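Local structure of Polyphosphate:AMP phosphotransferase (Pseudomonas aeruginosa PAO1, 3CZP) at residues Val22-Gln33 / Glu65-Glu73. The protein transfers phosphate from inorganic polyphosphate to AMP, making ADP, and does the same less efficiently for GMP, with magnesium as cofactor. Numbering follows the deposited sequence.
Sequences VIELREALLEAQ and EWMDPRLIE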
ATOM      1  N   VAL A  22      -8.936 -24.361  28.417  1.00 26.12           N
ATOM      2  CA  VAL A  22      -9.329 -23.336  27.464  1.00 26.46           C
ATOM      3  C   VAL A  22      -9.866 -22.057  28.102  1.00 26.70           C
ATOM      4  O   VAL A  22      -9.638 -21.007  27.564  1.00 26.55           O
ATOM      5  CB  VAL A  22     -10.366 -23.874  26.441  1.00 26.42           C
ATOM      6  CG1 VAL A  22     -10.978 -22.759  25.621  1.00 25.19           C
ATOM      7  CG2 VAL A  22      -9.703 -24.851  25.589  1.00 26.17           C
ATOM      8  N   ILE A  23     -10.576 -22.147  29.218  1.00 26.82           N
ATOM      9  CA  ILE A  23     -11.147 -20.973  29.852  1.00 26.84           C
ATOM     10  C   ILE A  23     -10.029 -20.045  30.247  1.00 27.71           C
ATOM     11  O   ILE A  23     -10.087 -18.858  29.976  1.00 26.96           O
ATOM     12  CB  ILE A  23     -12.007 -21.320  31.140  1.00 26.32           C
ATOM     13  CG1 ILE A  23     -13.244 -22.141  30.782  1.00 25.19           C
ATOM     14  CG2 ILE A  23     -12.442 -20.039  31.895  1.00 26.50           C
ATOM     15  CD1 ILE A  23     -13.976 -22.685  32.022  1.00 26.12           C
ATOM     16  N   GLU A  24      -8.991 -20.623  30.844  1.00 29.04           N
ATOM     17  CA  GLU A  24      -7.825 -19.876  31.298  1.00 30.23           C
ATOM     18  C   GLU A  24      -7.001 -19.387  30.100  1.00 29.50           C
ATOM     19  O   GLU A  24      -6.591 -18.245  30.096  1.00 29.85           O
ATOM     20  CB  GLU A  24      -6.992 -20.791  32.186  1.00 30.56           C
ATOM     21  CG  GLU A  24      -5.813 -20.219  32.953  1.00 32.36           C
ATOM     22  CD  GLU A  24      -5.268 -21.301  33.952  1.00 34.73           C
ATOM     23  OE1 GLU A  24      -4.726 -22.329  33.475  1.00 42.34           O
ATOM     24  OE2 GLU A  24      -5.444 -21.156  35.197  1.00 41.74           O
ATOM     25  N   LEU A  25      -6.797 -20.265  29.121  1.00 29.20           N
ATOM     26  CA  LEU A  25      -5.917 -20.052  27.997  1.00 28.96           C
ATOM     27  C   LEU A  25      -6.439 -18.906  27.185  1.00 27.53           C
ATOM     28  O   LEU A  25      -5.675 -18.069  26.784  1.00 27.15           O
ATOM     29  CB  LEU A  25      -5.807 -21.300  27.093  1.00 28.74           C
ATOM     30  CG  LEU A  25      -4.944 -21.174  25.797  1.00 29.56           C
ATOM     31  CD1 LEU A  25      -3.534 -20.744  26.105  1.00 27.93           C
ATOM     32  CD2 LEU A  25      -4.915 -22.482  25.056  1.00 29.19           C
ATOM     33  N   ARG A  26      -7.739 -18.881  26.915  1.00 27.81           N
ATOM     34  CA  ARG A  26      -8.289 -17.831  26.079  1.00 27.73           C
ATOM     35  C   ARG A  26      -8.216 -16.461  26.774  1.00 26.28           C
ATOM     36  O   ARG A  26      -7.845 -15.440  26.156  1.00 22.96           O
ATOM     37  CB  ARG A  26      -9.671 -18.215  25.519  1.00 28.33           C
ATOM     38  CG  ARG A  26     -10.791 -18.196  26.417  1.00 30.12           C
ATOM     39  CD  ARG A  26     -12.014 -18.926  25.763  1.00 31.99           C
ATOM     40  NE  ARG A  26     -12.603 -18.262  24.615  1.00 30.81           N
ATOM     41  CZ  ARG A  26     -13.626 -18.747  23.931  1.00 29.56           C
ATOM     42  NH1 ARG A  26     -14.090 -18.073  22.919  1.00 32.97           N
ATOM     43  NH2 ARG A  26     -14.227 -19.880  24.282  1.00 29.89           N
ATOM     44  N   GLU A  27      -8.435 -16.428  28.076  1.00 24.45           N
ATOM     45  CA  GLU A  27      -8.267 -15.171  28.780  1.00 25.58           C
ATOM     46  C   GLU A  27      -6.778 -14.685  28.736  1.00 24.95           C
ATOM     47  O   GLU A  27      -6.524 -13.524  28.448  1.00 26.55           O
ATOM     48  CB  GLU A  27      -8.810 -15.259  30.199  1.00 25.87           C
ATOM     49  CG  GLU A  27      -9.617 -14.067  30.561  1.00 33.50           C
ATOM     50  CD  GLU A  27     -10.969 -13.897  29.757  1.00 40.57           C
ATOM     51  OE1 GLU A  27     -11.372 -12.729  29.650  1.00 45.89           O
ATOM     52  OE2 GLU A  27     -11.635 -14.878  29.270  1.00 41.27           O
ATOM     53  N   ALA A  28      -5.825 -15.583  29.005  1.00 24.65           N
ATOM     54  CA  ALA A  28      -4.402 -15.287  28.938  1.00 24.43           C
ATOM     55  C   ALA A  28      -3.981 -14.893  27.509  1.00 24.45           C
ATOM     56  O   ALA A  28      -3.200 -13.967  27.354  1.00 22.64           O
ATOM     57  CB  ALA A  28      -3.534 -16.475  29.429  1.00 25.42           C
ATOM     58  N   LEU A  29      -4.538 -15.545  26.475  1.00 23.40           N
ATOM     59  CA  LEU A  29      -4.245 -15.121  25.097  1.00 23.47           C
ATOM     60  C   LEU A  29      -4.717 -13.698  24.795  1.00 23.92           C
ATOM     61  O   LEU A  29      -3.943 -12.832  24.319  1.00 25.07           O
ATOM     62  CB  LEU A  29      -4.777 -16.124  24.045  1.00 23.40           C
ATOM     63  CG  LEU A  29      -3.972 -17.423  23.905  1.00 22.25           C
ATOM     64  CD1 LEU A  29      -4.798 -18.578  23.128  1.00 22.27           C
ATOM     65  CD2 LEU A  29      -2.643 -17.193  23.226  1.00 22.43           C
ATOM     66  N   LEU A  30      -5.963 -13.435  25.135  1.00 23.87           N
ATOM     67  CA  LEU A  30      -6.537 -12.146  24.946  1.00 22.68           C
ATOM     68  C   LEU A  30      -5.726 -11.056  25.634  1.00 22.46           C
ATOM     69  O   LEU A  30      -5.478  -9.982  25.045  1.00 23.46           O
ATOM     70  CB  LEU A  30      -7.983 -12.133  25.409  1.00 22.18           C
ATOM     71  CG  LEU A  30      -9.109 -12.673  24.556  1.00 22.21           C
ATOM     72  CD1 LEU A  30     -10.420 -12.559  25.407  1.00 23.29           C
ATOM     73  CD2 LEU A  30      -9.187 -11.962  23.223  1.00 17.28           C
ATOM     74  N   GLU A  31      -5.269 -11.323  26.855  1.00 23.17           N
ATOM     75  CA  GLU A  31      -4.395 -10.382  27.562  1.00 22.74           C
ATOM     76  C   GLU A  31      -3.015 -10.156  26.934  1.00 22.64           C
ATOM     77  O   GLU A  31      -2.455  -9.032  27.021  1.00 22.54           O
ATOM     78  CB  GLU A  31      -4.241 -10.822  29.040  1.00 23.65           C
ATOM     79  CG  GLU A  31      -5.521 -10.600  29.850  1.00 26.50           C
ATOM     80  CD  GLU A  31      -5.818  -9.096  30.082  1.00 30.72           C
ATOM     81  OE1 GLU A  31      -5.049  -8.469  30.845  1.00 31.88           O
ATOM     82  OE2 GLU A  31      -6.795  -8.540  29.502  1.00 29.39           O
ATOM     83  N   ALA A  32      -2.412 -11.237  26.412  1.00 21.41           N
ATOM     84  CA  ALA A  32      -1.131 -11.200  25.748  1.00 21.94           C
ATOM     85  C   ALA A  32      -1.312 -10.414  24.443  1.00 21.98           C
ATOM     86  O   ALA A  32      -0.520  -9.592  24.107  1.00 22.35           O
ATOM     87  CB  ALA A  32      -0.615 -12.646  25.451  1.00 21.32           C
ATOM     88  N   GLN A  33      -2.384 -10.685  23.719  1.00 23.32           N
ATOM     89  CA  GLN A  33      -2.659  -9.967  22.474  1.00 23.22           C
ATOM     90  C   GLN A  33      -2.825  -8.453  22.695  1.00 22.26           C
ATOM     91  O   GLN A  33      -2.361  -7.654  21.908  1.00 22.35           O
ATOM     92  CB  GLN A  33      -3.877 -10.621  21.826  1.00 23.11           C
ATOM     93  CG  GLN A  33      -4.169 -10.144  20.419  1.00 24.70           C
ATOM     94  CD  GLN A  33      -5.349 -10.777  19.886  1.00 24.82           C
ATOM     95  OE1 GLN A  33      -6.262 -11.089  20.664  1.00 22.43           O
ATOM     96  NE2 GLN A  33      -5.413 -10.952  18.547  1.00 19.40           N
ATOM     97  N   GLU A  65     -11.509 -17.323  17.552  1.00 24.55           N
ATOM     98  CA  GLU A  65     -12.606 -17.304  18.516  1.00 25.41           C
ATOM     99  C   GLU A  65     -12.062 -17.074  19.888  1.00 24.64           C
ATOM    100  O   GLU A  65     -12.593 -16.281  20.632  1.00 25.26           O
ATOM    101  CB  GLU A  65     -13.389 -18.613  18.485  1.00 25.26           C
ATOM    102  CG  GLU A  65     -14.593 -18.552  19.429  1.00 27.99           C
ATOM    103  CD  GLU A  65     -15.460 -19.799  19.318  1.00 29.68           C
ATOM    104  OE1 GLU A  65     -15.296 -20.486  18.288  1.00 32.02           O
ATOM    105  OE2 GLU A  65     -16.276 -20.034  20.266  1.00 35.35           O
ATOM    106  N   TRP A  66     -10.933 -17.699  20.179  1.00 24.14           N
ATOM    107  CA  TRP A  66     -10.229 -17.516  21.449  1.00 23.68           C
ATOM    108  C   TRP A  66      -9.639 -16.136  21.588  1.00 24.06           C
ATOM    109  O   TRP A  66      -9.705 -15.539  22.665  1.00 22.80           O
ATOM    110  CB  TRP A  66      -9.098 -18.539  21.577  1.00 23.50           C
ATOM    111  CG  TRP A  66      -9.601 -19.969  21.784  1.00 21.52           C
ATOM    112  CD1 TRP A  66     -10.873 -20.362  21.977  1.00 22.49           C
ATOM    113  CD2 TRP A  66      -8.804 -21.154  21.793  1.00 23.30           C
ATOM    114  NE1 TRP A  66     -10.941 -21.723  22.138  1.00 22.13           N
ATOM    115  CE2 TRP A  66      -9.679 -22.246  22.010  1.00 24.88           C
ATOM    116  CE3 TRP A  66      -7.436 -21.405  21.637  1.00 24.64           C
ATOM    117  CZ2 TRP A  66      -9.224 -23.573  22.103  1.00 23.54           C
ATOM    118  CZ3 TRP A  66      -6.986 -22.721  21.722  1.00 24.44           C
ATOM    119  CH2 TRP A  66      -7.883 -23.796  21.942  1.00 22.62           C
HETATM  120  N   MSE A  67      -9.015 -15.668  20.500  1.00 23.93           N
HETATM  121  CA  MSE A  67      -8.340 -14.396  20.471  1.00 24.23           C
HETATM  122  C   MSE A  67      -9.232 -13.384  19.808  1.00 23.94           C
HETATM  123  O   MSE A  67     -10.369 -13.675  19.429  1.00 25.80           O
HETATM  124  CB  MSE A  67      -6.964 -14.520  19.783  1.00 24.79           C
HETATM  125  CG  MSE A  67      -6.114 -15.597  20.434  1.00 26.03           C
HETATM  126 SE   MSE A  67      -4.436 -15.798  19.490  0.65 30.84          SE
HETATM  127  CE  MSE A  67      -3.594 -14.354  20.330  1.00 15.59           C
ATOM    128  N   ASP A  68      -8.770 -12.148  19.722  1.00 22.88           N
ATOM    129  CA  ASP A  68      -9.559 -11.079  19.109  1.00 21.19           C
ATOM    130  C   ASP A  68      -9.192 -11.022  17.615  1.00 20.29           C
ATOM    131  O   ASP A  68      -8.103 -10.629  17.241  1.00 20.57           O
ATOM    132  CB  ASP A  68      -9.241  -9.738  19.821  1.00 19.93           C
ATOM    133  CG  ASP A  68     -10.229  -8.614  19.504  1.00 22.07           C
ATOM    134  OD1 ASP A  68     -10.851  -8.592  18.441  1.00 21.49           O
ATOM    135  OD2 ASP A  68     -10.310  -7.633  20.281  1.00 25.65           O
ATOM    136  N   PRO A  69     -10.126 -11.388  16.736  1.00 20.71           N
ATOM    137  CA  PRO A  69      -9.807 -11.336  15.331  1.00 20.04           C
ATOM    138  C   PRO A  69      -9.574  -9.920  14.784  1.00 20.73           C
ATOM    139  O   PRO A  69      -9.032  -9.777  13.688  1.00 22.26           O
ATOM    140  CB  PRO A  69     -11.054 -11.933  14.684  1.00 19.49           C
ATOM    141  CG  PRO A  69     -12.181 -11.640  15.645  1.00 18.98           C
ATOM    142  CD  PRO A  69     -11.539 -11.756  16.985  1.00 20.73           C
ATOM    143  N   ARG A  70     -10.076  -8.880  15.449  1.00 20.24           N
ATOM    144  CA  ARG A  70      -9.791  -7.525  15.001  1.00 20.33           C
ATOM    145  C   ARG A  70      -8.301  -7.205  14.905  1.00 21.68           C
ATOM    146  O   ARG A  70      -7.933  -6.247  14.235  1.00 20.88           O
ATOM    147  CB  ARG A  70     -10.456  -6.470  15.900  1.00 21.31           C
ATOM    148  CG  ARG A  70     -11.955  -6.613  15.937  1.00 19.77           C
ATOM    149  CD  ARG A  70     -12.614  -5.688  16.915  1.00 21.52           C
ATOM    150  NE  ARG A  70     -12.350  -6.042  18.286  1.00 22.33           N
ATOM    151  CZ  ARG A  70     -12.761  -5.320  19.336  1.00 21.08           C
ATOM    152  NH1 ARG A  70     -13.491  -4.259  19.139  1.00 18.78           N
ATOM    153  NH2 ARG A  70     -12.469  -5.707  20.595  1.00 17.64           N
ATOM    154  N   LEU A  71      -7.476  -7.973  15.623  1.00 21.12           N
ATOM    155  CA  LEU A  71      -6.007  -7.737  15.740  1.00 19.98           C
ATOM    156  C   LEU A  71      -5.134  -8.792  14.986  1.00 18.81           C
ATOM    157  O   LEU A  71      -3.912  -8.875  15.168  1.00 17.90           O
ATOM    158  CB  LEU A  71      -5.670  -7.683  17.221  1.00 19.35           C
ATOM    159  CG  LEU A  71      -6.208  -6.477  18.046  1.00 22.22           C
ATOM    160  CD1 LEU A  71      -5.720  -6.547  19.542  1.00 22.16           C
ATOM    161  CD2 LEU A  71      -5.738  -5.158  17.375  1.00 24.02           C
ATOM    162  N   ILE A  72      -5.790  -9.613  14.149  1.00 19.90           N
ATOM    163  CA  ILE A  72      -5.201 -10.777  13.464  1.00 20.29           C
ATOM    164  C   ILE A  72      -5.610 -10.673  11.968  1.00 21.16           C
ATOM    165  O   ILE A  72      -6.752 -10.430  11.680  1.00 19.06           O
ATOM    166  CB  ILE A  72      -5.690 -12.159  14.021  1.00 19.06           C
ATOM    167  CG1 ILE A  72      -5.579 -12.252  15.526  1.00 21.10           C
ATOM    168  CG2 ILE A  72      -4.923 -13.284  13.392  1.00 20.52           C
ATOM    169  CD1 ILE A  72      -6.074 -13.560  16.240  1.00 20.30           C
ATOM    170  N   GLU A  73      -4.645 -10.753  11.051  0.50 21.14           N
ATOM    171  CA  GLU A  73      -4.924 -10.887   9.621  0.50 22.49           C
ATOM    172  C   GLU A  73      -4.557 -12.303   9.260  0.50 22.78           C
ATOM    173  O   GLU A  73      -3.527 -12.781   9.686  0.50 22.48           O
ATOM    174  CB  GLU A  73      -4.073  -9.943   8.775  0.50 22.83           C
ATOM    175  CG  GLU A  73      -4.075  -8.467   9.212  0.50 24.73           C
ATOM    176  CD  GLU A  73      -2.753  -8.068   9.897  0.50 26.56           C
ATOM    177  OE1 GLU A  73      -1.842  -7.593   9.138  0.50 24.18           O
ATOM    178  OE2 GLU A  73      -2.641  -8.266  11.162  0.50 23.47           O
TER
HETATM  179  O   HOH W   1     -12.057 -15.701  24.103  1.00 29.05           O
HETATM  180  O   HOH W   2      -2.788  -9.630  17.470  1.00 25.45           O
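Q33 sends CG opposite the backbone N (chi1 -171°) and, extended beyond, carries its amide to D68, while R26, bent at chi3, brings its guanidinium against the CD1 corner of W66. Helix 15-39 of the N-terminal P-loop-kinase-like PPK2 domain thereby packs on the link from helix 56-66 to edge strand 72-76 of the parallel sheet. The Q33 amide bonds the D68 backbone twice: D68 N gives a nearly straight bond (165°) to an in-plane lone pair of Q33 OE1 at 2.9 Å, and Q33 NE2 reaches D68 O at 3.0 Å, tilted from both planes. These two bonds fix the amide's rotation, and a water bridging Q33 NE2 to L71 O adds a third hold. L71 N is a second donor to D68 O, from the opposite face. W66 is a knob among V22, L25, R26 and L29; V22 CG2 lies 3.7 Å from W66 CZ2. One guanidinium face of R26 rests on W66 CD1, 3.7 Å from CZ, with the planes 56° apart. Beyond the helix end, D68 forms an Asx turn with R70, whose NH1 pairs with D364 of the second subunit. A water accepts from R26 NE at 2.7 Å and donates to W66 O.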